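Local structure of putative pyridoxamine 5-phosphate-dependent dehydrase, Wbdk (Escherichia coli, 2GMS) at residues R215-T220 and N250-E255; K37-Q42 and A52-S57; E331-V336 and G368-N373. The protein catalyses the coenzyme B6-dependent removal of the C3'-hydroxyl group from GDP-4-keto-6-deoxy-D-mannose, a step in the biosynthesis of the O-antigen sugar L-colitose. All coordinates share one frame; numbering follows the deposited sequence.

In the fold
Along the chain contact 2 (37-42 with 52-57) closes first, contact 1 (215-220 with 250-255) follows, and contact 3 (331-336 with 368-373) comes last. Contacts 1 and 2 adjoin, their centres about 12 Å apart: R215 reaches from contact 1 to E40 and the M54 carbonyl of contact 2, where helix 34-47 lies against strand 51-55, an outermost strand of the eight-stranded mixed sheet. Contact 3 lies on the opposite side of the chain's centre, about 34 Å from contact 1 between centres, on strand 368-372 of the small antiparallel sheet. Contacts 1 and 3 both touch the second subunit, in keeping with active sites shared across the dimer.

Contact 1: R215-T220 and N250-E255; sequences RAHGWT and NVRPLE. With P0P ([4-(dihydroxymethyl)-5-hydroxy-6-methylpyridin-3-yl]methyl dihydrogen phosphate), chain E.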
loop_
_atom_site.group_PDB
_atom_site.type_symbol
_atom_site.label_atom_id
_atom_site.label_comp_id
_atom_site.label_asym_id
_atom_site.label_seq_id
_atom_site.Cartn_x
_atom_site.Cartn_y
_atom_site.Cartn_z
ATOM N N ARG A 215 -8.026 -1.871 5.533
ATOM C CA ARG A 215 -7.431 -2.378 4.311
ATOM C C ARG A 215 -7.988 -1.624 3.130
ATOM O O ARG A 215 -7.342 -1.468 2.095
ATOM C CB ARG A 215 -7.822 -3.845 4.094
ATOM C CG ARG A 215 -7.384 -4.381 2.727
ATOM C CD ARG A 215 -7.566 -5.878 2.521
ATOM N NE ARG A 215 -8.963 -6.311 2.610
ATOM C CZ ARG A 215 -9.406 -7.578 2.442
ATOM N NH1 ARG A 215 -8.599 -8.607 2.151
ATOM N NH2 ARG A 215 -10.716 -7.834 2.576
ATOM N N ALA A 216 -9.231 -1.196 3.329
ATOM C CA ALA A 216 -9.949 -0.545 2.272
ATOM C C ALA A 216 -10.732 0.666 2.692
ATOM O O ALA A 216 -11.908 0.573 3.031
ATOM C CB ALA A 216 -10.950 -1.546 1.716
ATOM N N HIS A 217 -10.057 1.791 2.624
ATOM C CA HIS A 217 -10.664 3.068 2.870
ATOM C C HIS A 217 -11.245 3.357 4.227
ATOM O O HIS A 217 -11.775 4.457 4.412
ATOM C CB HIS A 217 -11.673 3.423 1.758
ATOM C CG HIS A 217 -11.173 3.159 0.359
ATOM N ND1 HIS A 217 -10.214 3.957 -0.237
ATOM C CD2 HIS A 217 -11.519 2.184 -0.539
ATOM C CE1 HIS A 217 -10.003 3.471 -1.457
ATOM N NE2 HIS A 217 -10.763 2.398 -1.664
ATOM N N GLY A 218 -11.166 2.438 5.172
ATOM C CA GLY A 218 -11.753 2.759 6.474
ATOM C C GLY A 218 -13.280 2.756 6.415
ATOM O O GLY A 218 -13.980 3.361 7.218
ATOM N N TRP A 219 -13.807 2.053 5.438
ATOM C CA TRP A 219 -15.237 1.976 5.273
ATOM C C TRP A 219 -15.826 0.718 5.886
ATOM O O TRP A 219 -15.112 -0.102 6.466
ATOM C CB TRP A 219 -15.629 2.110 3.795
ATOM C CG TRP A 219 -15.221 0.975 2.888
ATOM C CD1 TRP A 219 -14.872 -0.313 3.231
ATOM C CD2 TRP A 219 -15.124 1.047 1.464
ATOM N NE1 TRP A 219 -14.574 -1.046 2.104
ATOM C CE2 TRP A 219 -14.715 -0.226 1.007
ATOM C CE3 TRP A 219 -15.359 2.068 0.547
ATOM C CZ2 TRP A 219 -14.536 -0.482 -0.354
ATOM C CZ3 TRP A 219 -15.195 1.809 -0.794
ATOM C CH2 TRP A 219 -14.780 0.544 -1.232
ATOM N N THR A 220 -17.139 0.569 5.725
ATOM C CA THR A 220 -17.867 -0.563 6.281
ATOM C C THR A 220 -18.290 -1.629 5.270
ATOM O O THR A 220 -18.859 -2.666 5.631
ATOM C CB THR A 220 -19.137 -0.070 7.034
ATOM O OG1 THR A 220 -20.097 0.379 6.109
ATOM C CG2 THR A 220 -18.847 1.077 7.997
ATOM N N ASN A 250 -5.607 2.075 1.485
ATOM C CA ASN A 250 -6.069 1.295 0.363
ATOM C C ASN A 250 -4.895 0.374 0.090
ATOM O O ASN A 250 -3.952 0.780 -0.570
ATOM C CB ASN A 250 -6.610 1.997 -0.905
ATOM C CG ASN A 250 -6.877 1.009 -2.040
ATOM O OD1 ASN A 250 -6.788 -0.208 -1.850
ATOM N ND2 ASN A 250 -7.197 1.497 -3.240
ATOM N N VAL A 251 -4.921 -0.824 0.670
ATOM C CA VAL A 251 -3.846 -1.777 0.451
ATOM C C VAL A 251 -4.413 -3.082 -0.069
ATOM O O VAL A 251 -3.903 -4.170 0.231
ATOM C CB VAL A 251 -2.883 -2.012 1.634
ATOM C CG1 VAL A 251 -1.993 -0.796 1.837
ATOM C CG2 VAL A 251 -3.584 -2.323 2.948
ATOM N N ARG A 252 -5.500 -2.977 -0.834
ATOM C CA ARG A 252 -6.102 -4.200 -1.330
ATOM C C ARG A 252 -5.218 -4.918 -2.332
ATOM O O ARG A 252 -4.478 -4.268 -3.063
ATOM C CB ARG A 252 -7.396 -3.887 -2.041
ATOM C CG ARG A 252 -8.510 -3.371 -1.141
ATOM C CD ARG A 252 -9.757 -3.052 -1.975
ATOM N NE ARG A 252 -9.477 -2.094 -3.052
ATOM C CZ ARG A 252 -10.318 -1.157 -3.505
ATOM N NH1 ARG A 252 -11.551 -1.009 -3.032
ATOM N NH2 ARG A 252 -9.923 -0.336 -4.471
ATOM N N PRO A 253 -5.320 -6.252 -2.391
ATOM C CA PRO A 253 -4.560 -7.002 -3.372
ATOM C C PRO A 253 -5.425 -7.081 -4.625
ATOM O O PRO A 253 -6.639 -6.838 -4.601
ATOM C CB PRO A 253 -4.422 -8.427 -2.825
ATOM C CG PRO A 253 -5.623 -8.587 -1.901
ATOM C CD PRO A 253 -6.058 -7.185 -1.502
ATOM N N LEU A 254 -4.810 -7.437 -5.734
ATOM C CA LEU A 254 -5.586 -7.583 -6.952
ATOM C C LEU A 254 -6.281 -8.930 -6.930
ATOM O O LEU A 254 -5.766 -9.931 -6.381
ATOM C CB LEU A 254 -4.673 -7.555 -8.188
ATOM C CG LEU A 254 -4.060 -6.181 -8.454
ATOM C CD1 LEU A 254 -3.212 -6.252 -9.713
ATOM C CD2 LEU A 254 -5.175 -5.160 -8.622
ATOM N N GLU A 255 -7.439 -8.961 -7.553
ATOM C CA GLU A 255 -8.156 -10.215 -7.644
ATOM C C GLU A 255 -7.272 -11.328 -8.241
ATOM O O GLU A 255 -7.329 -12.490 -7.825
ATOM C CB GLU A 255 -9.421 -10.005 -8.463
ATOM C CG GLU A 255 -10.229 -11.298 -8.542
ATOM C CD GLU A 255 -11.002 -11.600 -7.296
ATOM O OE1 GLU A 255 -10.669 -11.270 -6.168
ATOM O OE2 GLU A 255 -12.074 -12.306 -7.564
HETATM O O3 P0P E . -11.920 10.170 -5.323
HETATM N N1 P0P E . -8.840 10.732 -3.615
HETATM C C2 P0P E . -10.009 10.977 -4.191
HETATM C C2A P0P E . -10.570 12.371 -4.279
HETATM C C3 P0P E . -10.731 9.945 -4.729
HETATM C C4 P0P E . -10.228 8.644 -4.679
HETATM C C4A P0P E . -11.036 7.519 -5.315
HETATM O O4A P0P E . -11.974 8.054 -6.205
HETATM O O4B P0P E . -11.720 6.779 -4.356
HETATM C C5 P0P E . -9.008 8.374 -4.033
HETATM C C6 P0P E . -8.327 9.487 -3.553
HETATM C C5A P0P E . -8.575 7.103 -4.164
HETATM O O4P P0P E . -7.954 6.512 -5.193
HETATM P P P0P E . -7.929 4.918 -5.090
HETATM O O1P P0P E . -9.305 4.405 -5.154
HETATM O O2P P0P E . -7.167 4.406 -6.400
HETATM O O3P P0P E . -7.220 4.387 -3.740
HETATM O O HOH W 1 -10.765 2.510 -4.858
#
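R215 and R252 cross at about a right angle, their aliphatic parts meeting with CG of R215 4.2 Å from CG of R252. R215 takes CG anti to its own backbone nitrogen (chi1 172°), and its guanidinium continues away from R252 to a salt bridge with E40. The main-chain carbonyl of R215 ties the two loops together: V251 N donates to R215 O over 2.9 Å, nearly straight at the hydrogen. A single bridge pairs A216 with N250, and the A216 methyl rests beside the CG and CD of R252.

A turn about the CG-CD bond (chi3 -56°) carries the guanidinium of R252 round to H217 and W219. NE2 of H217 stands over one guanidinium face, 3.8 Å from NH1 of R252, with the two planes almost perpendicular, whereas CH2 of W219 meets the guanidinium edge. These loops form part of a cofactor site shared between the subunits, a feature of this aminotransferase fold. N250 ND2 donates to phosphate oxygen O3P of the hydrated cofactor P0P at 2.9 Å and 174°, and S59, S185 and G58 of the second subunit also hydrogen-bond to the same ligand.

The amide of N250 is steadied from its other end, because OD1 accepts from R252 N two residues on in an Asx turn. H217 lies alongside N250, with CE1 3.7 Å from N250 CB. A water accepts from R252 NH2 at 3.0 Å and also contacts H217 NE2; its approach to the phosphate is implausibly short and therefore doubtful. R252 and H217 are probably both L-glutamate-binding residues, and E196 of the second subunit forms a salt bridge with R252 NH2 and accepts a hydrogen bond from N250 ND2.

Contact 2: K37-Q42 and A52-S57; sequences KQYETQ and AVMVSS. With P0P ([4-(dihydroxymethyl)-5-hydroxy-6-methylpyridin-3-yl]methyl dihydrogen phosphate), chain D.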
loop_
_atom_site.group_PDB
_atom_site.type_symbol
_atom_site.label_atom_id
_atom_site.label_comp_id
_atom_site.label_asym_id
_atom_site.label_seq_id
_atom_site.Cartn_x
_atom_site.Cartn_y
_atom_site.Cartn_z
ATOM N N LYS A 37 -11.325 -13.738 -1.516
ATOM C CA LYS A 37 -12.073 -14.326 -0.404
ATOM C C LYS A 37 -11.862 -15.840 -0.275
ATOM O O LYS A 37 -11.677 -16.354 0.813
ATOM C CB LYS A 37 -13.527 -13.920 -0.333
ATOM C CG LYS A 37 -14.051 -14.204 1.067
ATOM C CD LYS A 37 -15.511 -13.819 1.252
ATOM C CE LYS A 37 -16.258 -13.553 -0.058
ATOM N NZ LYS A 37 -17.656 -14.036 -0.067
ATOM N N GLN A 38 -11.805 -16.552 -1.398
ATOM C CA GLN A 38 -11.536 -17.981 -1.352
ATOM C C GLN A 38 -10.125 -18.242 -0.826
ATOM O O GLN A 38 -9.859 -19.116 -0.002
ATOM C CB GLN A 38 -11.549 -18.595 -2.759
ATOM C CG GLN A 38 -12.932 -18.730 -3.419
ATOM C CD GLN A 38 -12.834 -19.444 -4.767
ATOM O OE1 GLN A 38 -12.141 -20.481 -4.892
ATOM N NE2 GLN A 38 -13.497 -18.865 -5.780
ATOM N N TYR A 39 -9.193 -17.479 -1.374
ATOM C CA TYR A 39 -7.833 -17.612 -0.956
ATOM C C TYR A 39 -7.679 -17.448 0.562
ATOM O O TYR A 39 -7.000 -18.252 1.235
ATOM C CB TYR A 39 -7.034 -16.549 -1.708
ATOM C CG TYR A 39 -5.591 -16.486 -1.279
ATOM C CD1 TYR A 39 -4.722 -17.543 -1.555
ATOM C CD2 TYR A 39 -5.087 -15.376 -0.596
ATOM C CE1 TYR A 39 -3.373 -17.490 -1.201
ATOM C CE2 TYR A 39 -3.741 -15.311 -0.226
ATOM C CZ TYR A 39 -2.878 -16.362 -0.542
ATOM O OH TYR A 39 -1.554 -16.290 -0.188
ATOM N N GLU A 40 -8.312 -16.398 1.101
ATOM C CA GLU A 40 -8.233 -16.113 2.522
ATOM C C GLU A 40 -8.750 -17.284 3.340
ATOM O O GLU A 40 -8.196 -17.695 4.363
ATOM C CB GLU A 40 -8.958 -14.809 2.914
ATOM C CG GLU A 40 -8.347 -13.565 2.222
ATOM C CD GLU A 40 -9.109 -12.281 2.385
ATOM O OE1 GLU A 40 -8.567 -11.186 2.412
ATOM O OE2 GLU A 40 -10.403 -12.462 2.471
ATOM N N THR A 41 -9.839 -17.850 2.847
ATOM C CA THR A 41 -10.426 -18.977 3.545
ATOM C C THR A 41 -9.496 -20.167 3.581
ATOM O O THR A 41 -9.319 -20.790 4.630
ATOM C CB THR A 41 -11.787 -19.399 2.981
ATOM O OG1 THR A 41 -12.660 -18.292 3.051
ATOM C CG2 THR A 41 -12.337 -20.555 3.828
ATOM N N GLN A 42 -8.903 -20.482 2.420
ATOM C CA GLN A 42 -7.969 -21.596 2.289
ATOM C C GLN A 42 -6.722 -21.358 3.122
ATOM O O GLN A 42 -6.161 -22.279 3.727
ATOM C CB GLN A 42 -7.534 -21.727 0.825
ATOM C CG GLN A 42 -8.406 -22.688 0.031
ATOM C CD GLN A 42 -8.691 -23.864 0.936
ATOM O OE1 GLN A 42 -7.762 -24.556 1.391
ATOM N NE2 GLN A 42 -9.972 -24.037 1.259
ATOM N N ALA A 52 -7.956 -14.815 8.027
ATOM C CA ALA A 52 -6.841 -14.388 7.190
ATOM C C ALA A 52 -7.292 -13.169 6.375
ATOM O O ALA A 52 -8.427 -13.118 5.899
ATOM C CB ALA A 52 -6.362 -15.498 6.243
ATOM N N VAL A 53 -6.413 -12.180 6.232
ATOM C CA VAL A 53 -6.701 -11.000 5.440
ATOM C C VAL A 53 -5.553 -10.792 4.463
ATOM O O VAL A 53 -4.395 -10.618 4.855
ATOM C CB VAL A 53 -6.869 -9.781 6.329
ATOM C CG1 VAL A 53 -7.012 -8.515 5.477
ATOM C CG2 VAL A 53 -8.051 -9.974 7.274
ATOM N N MET A 54 -5.869 -10.866 3.172
ATOM C CA MET A 54 -4.873 -10.677 2.142
ATOM C C MET A 54 -4.683 -9.177 1.898
ATOM O O MET A 54 -5.651 -8.403 1.826
ATOM C CB MET A 54 -5.253 -11.396 0.836
ATOM C CG MET A 54 -4.157 -11.353 -0.207
ATOM S SD MET A 54 -4.633 -12.068 -1.815
ATOM C CE MET A 54 -3.003 -12.529 -2.426
ATOM N N VAL A 55 -3.419 -8.772 1.789
ATOM C CA VAL A 55 -3.042 -7.373 1.569
ATOM C C VAL A 55 -2.143 -7.274 0.350
ATOM O O VAL A 55 -1.740 -8.287 -0.206
ATOM C CB VAL A 55 -2.531 -6.649 2.839
ATOM C CG1 VAL A 55 -3.666 -6.602 3.856
ATOM C CG2 VAL A 55 -1.368 -7.385 3.510
ATOM N N SER A 56 -1.797 -6.081 -0.077
ATOM C CA SER A 56 -0.986 -5.895 -1.275
ATOM C C SER A 56 0.472 -6.404 -1.225
ATOM O O SER A 56 1.076 -6.689 -2.252
ATOM C CB SER A 56 -1.070 -4.440 -1.745
ATOM O OG SER A 56 -0.568 -3.594 -0.712
ATOM N N SER A 57 1.045 -6.502 -0.029
ATOM C CA SER A 57 2.404 -6.974 0.184
ATOM C C SER A 57 2.586 -7.417 1.632
ATOM O O SER A 57 1.773 -7.142 2.525
ATOM C CB SER A 57 3.494 -5.918 -0.144
ATOM O OG SER A 57 3.340 -4.720 0.622
HETATM O O3 P0P D . 11.762 -10.690 4.730
HETATM N N1 P0P D . 9.395 -8.747 6.534
HETATM C C2 P0P D . 10.395 -9.573 6.294
HETATM C C2A P0P D . 11.140 -10.234 7.428
HETATM C C3 P0P D . 10.758 -9.840 5.004
HETATM C C4 P0P D . 10.059 -9.232 3.963
HETATM C C4A P0P D . 10.443 -9.569 2.540
HETATM O O4A P0P D . 11.201 -10.753 2.532
HETATM O O4B P0P D . 11.192 -8.541 1.968
HETATM C C5 P0P D . 9.039 -8.287 4.222
HETATM C C6 P0P D . 8.722 -8.136 5.549
HETATM C C5A P0P D . 8.373 -7.842 3.119
HETATM O O4P P0P D . 7.445 -8.485 2.370
HETATM P P P0P D . 7.169 -7.767 0.968
HETATM O O1P P0P D . 8.441 -7.818 0.217
HETATM O O2P P0P D . 6.059 -8.690 0.250
HETATM O O3P P0P D . 6.641 -6.254 1.117
#
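Helix 37-42 crosses strand 52-55 at 132° between their N-to-C directions, the two axes approaching to 7.4 Å, and the backbones come nearest at E40 and A52. The bond from CA to CB of E40 points at the strand. With CG anti to the carbonyl carbon (chi1 -62°) and the chain extended beyond it, the carboxylate reaches along the main chain from A52 to M54. M54 N donates to E40 OE1 over 2.8 Å at 173°, using the anti side of the carboxylate and lying somewhat out of its plane.

The same OE1 also receives a salt bridge from NH1 of R215, so a main-chain amide and a guanidinium grip one buried oxygen. This double attraction would be expected to favour the charged carboxylate. R215 NH1 probably also hydrogen-bonds to M54 O, linking the helix, the strand and the loop after helix 205-214. Strand 51-55 is an outermost strand of the mixed sheet within the chain, hydrogen-bonded to strand 198-202, and helix 34-47 packs on it. The methyl of A52 fits close to the helix, its CB 3.4 Å from E40 O.

Y39 and M54 make a Met-aromatic contact. The M54 side chain is extended and crosses that of Y39 at about a right angle, bringing SD 3.6 Å from CD2 of Y39 and CE equally close to CE2 of the ring. The sulfur approaches obliquely, 4.5 Å from the centroid of the Y39 ring. I262 and L265 of helix 255-286 also pack on Y39. Past the strand, S57 caps helix 58-68 through OG to T60 N, and its CB comes 3.4 Å from phosphate oxygen O3P of the other bound P0P (chain D).

Contact 3: E331-V336 and G368-N373; sequences ECRPIV and GLFVGN
F370 holds its ring anti to the backbone nitrogen (chi1 164°), and the R333 side chain leaves its backbone at an unusual chi1 of 137°; with these torsions the two side chains run side by side in the same direction. CD of R333 lies 3.8 Å from CD2 of F370, approaching the ring obliquely through its aliphatic part, while the guanidinium plane is inclined 60° to the ring. Their backbones form an antiparallel hydrogen-bonded pair, a single bridge that joins the loop after helix 318-327 to strand 368-372 of the small antiparallel sheet. R333 N donates to F370 O over 2.9 Å, and F370 N returns a bond to R333 O over 2.8 Å. Each of these carbonyl oxygens also receives a CA-H contact, from C332 at F370 O and from L369 at R333 O.

On its other side strand 368-372 is hydrogen-bonded to strand 305-310 through L369 and V371, so the loop lies along the edge left by that sheet. The nearest atoms of the R333 side chain and a bound P0P are about 5 Å apart, which places the bridge beside the cofactor pocket; F242 of the second subunit packs on R333 and P334. E331, probably a binding residue for the sugar nucleotide, directs its carboxylate away from the strand to L8 N.

At the start of the strand I335 reaches across G368, where the absence of a side chain makes room for the isoleucine tip: CD1 of I335 rests 3.7 Å from CA of G368.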
loop_
_atom_site.group_PDB
_atom_site.type_symbol
_atom_site.label_atom_id
_atom_site.label_comp_id
_atom_site.label_asym_id
_atom_site.label_seq_id
_atom_site.Cartn_x
_atom_site.Cartn_y
_atom_site.Cartn_z
ATOM N N GLU A 331 25.028 -17.187 -7.090
ATOM C CA GLU A 331 24.459 -15.967 -6.507
ATOM C C GLU A 331 24.452 -16.046 -4.976
ATOM O O GLU A 331 24.110 -17.071 -4.364
ATOM C CB GLU A 331 23.021 -15.767 -6.992
ATOM C CG GLU A 331 22.980 -15.219 -8.406
ATOM C CD GLU A 331 21.604 -14.833 -8.885
ATOM O OE1 GLU A 331 20.595 -15.566 -8.615
ATOM O OE2 GLU A 331 21.501 -13.756 -9.568
ATOM N N CYS A 332 24.847 -14.957 -4.364
ATOM C CA CYS A 332 24.859 -14.869 -2.905
ATOM C C CYS A 332 24.399 -13.459 -2.529
ATOM O O CYS A 332 24.479 -12.521 -3.330
ATOM C CB CYS A 332 26.224 -15.225 -2.328
ATOM S SG CYS A 332 27.578 -14.128 -2.880
ATOM N N ARG A 333 23.904 -13.361 -1.304
ATOM C CA ARG A 333 23.235 -12.092 -0.743
ATOM C C ARG A 333 23.798 -11.977 0.735
ATOM O O ARG A 333 24.341 -12.949 1.328
ATOM C CB ARG A 333 21.612 -12.188 -0.925
ATOM C CG ARG A 333 20.784 -11.731 0.279
ATOM C CD ARG A 333 19.279 -12.006 0.140
ATOM N NE ARG A 333 18.486 -10.998 0.839
ATOM C CZ ARG A 333 17.189 -10.779 0.643
ATOM N NH1 ARG A 333 16.569 -11.242 -0.456
ATOM N NH2 ARG A 333 16.441 -10.105 1.516
ATOM N N PRO A 334 23.688 -10.829 1.326
ATOM C CA PRO A 334 23.899 -10.721 2.735
ATOM C C PRO A 334 22.718 -11.399 3.394
ATOM O O PRO A 334 21.703 -11.716 2.771
ATOM C CB PRO A 334 23.843 -9.230 3.085
ATOM C CG PRO A 334 23.664 -8.463 1.784
ATOM C CD PRO A 334 23.711 -9.494 0.674
ATOM N N ILE A 335 22.865 -11.643 4.675
ATOM C CA ILE A 335 21.771 -12.238 5.379
ATOM C C ILE A 335 20.777 -11.117 5.643
ATOM O O ILE A 335 20.950 -10.228 6.493
ATOM C CB ILE A 335 22.214 -12.912 6.656
ATOM C CG1 ILE A 335 23.143 -14.071 6.319
ATOM C CG2 ILE A 335 20.992 -13.381 7.458
ATOM C CD1 ILE A 335 23.966 -14.556 7.525
ATOM N N VAL A 336 19.722 -11.166 4.842
ATOM C CA VAL A 336 18.667 -10.183 4.909
ATOM C C VAL A 336 19.338 -8.819 4.740
ATOM O O VAL A 336 20.026 -8.564 3.759
ATOM C CB VAL A 336 17.756 -10.379 6.155
ATOM C CG1 VAL A 336 16.455 -9.587 6.092
ATOM C CG2 VAL A 336 17.383 -11.835 6.359
ATOM N N GLY A 368 28.520 -12.635 7.527
ATOM C CA GLY A 368 27.504 -13.545 7.030
ATOM C C GLY A 368 27.187 -13.394 5.535
ATOM O O GLY A 368 27.434 -12.353 4.905
ATOM N N LEU A 369 26.630 -14.475 4.991
ATOM C CA LEU A 369 26.185 -14.554 3.615
ATOM C C LEU A 369 25.138 -15.634 3.465
ATOM O O LEU A 369 25.042 -16.505 4.323
ATOM C CB LEU A 369 27.243 -14.501 2.498
ATOM C CG LEU A 369 28.390 -15.483 2.668
ATOM C CD1 LEU A 369 27.920 -16.747 3.368
ATOM C CD2 LEU A 369 28.924 -15.828 1.287
ATOM N N PHE A 370 24.382 -15.560 2.380
ATOM C CA PHE A 370 23.281 -16.449 2.107
ATOM C C PHE A 370 23.212 -16.829 0.621
ATOM O O PHE A 370 23.476 -15.981 -0.254
ATOM C CB PHE A 370 22.050 -15.575 2.505
ATOM C CG PHE A 370 20.672 -15.965 2.058
ATOM C CD1 PHE A 370 19.816 -16.646 2.922
ATOM C CD2 PHE A 370 20.202 -15.630 0.788
ATOM C CE1 PHE A 370 18.527 -16.999 2.524
ATOM C CE2 PHE A 370 18.915 -15.970 0.377
ATOM C CZ PHE A 370 18.077 -16.659 1.250
ATOM N N VAL A 371 22.873 -18.116 0.355
ATOM C CA VAL A 371 22.639 -18.688 -0.980
ATOM C C VAL A 371 21.220 -19.242 -0.955
ATOM O O VAL A 371 20.662 -19.481 0.129
ATOM C CB VAL A 371 23.654 -19.706 -1.482
ATOM C CG1 VAL A 371 25.025 -19.039 -1.598
ATOM C CG2 VAL A 371 23.697 -20.899 -0.531
ATOM N N GLY A 372 20.612 -19.399 -2.119
ATOM C CA GLY A 372 19.226 -19.809 -2.151
ATOM C C GLY A 372 18.905 -21.274 -1.931
ATOM O O GLY A 372 19.772 -22.152 -2.056
ATOM N N ASN A 373 17.617 -21.477 -1.599
ATOM C CA ASN A 373 16.965 -22.773 -1.422
ATOM C C ASN A 373 15.729 -22.623 -2.290
ATOM O O ASN A 373 15.223 -21.514 -2.397
ATOM C CB ASN A 373 16.666 -23.249 0.028
ATOM C CG ASN A 373 16.290 -24.719 0.098
ATOM O OD1 ASN A 373 16.584 -25.468 -0.848
ATOM N ND2 ASN A 373 15.654 -25.136 1.206
#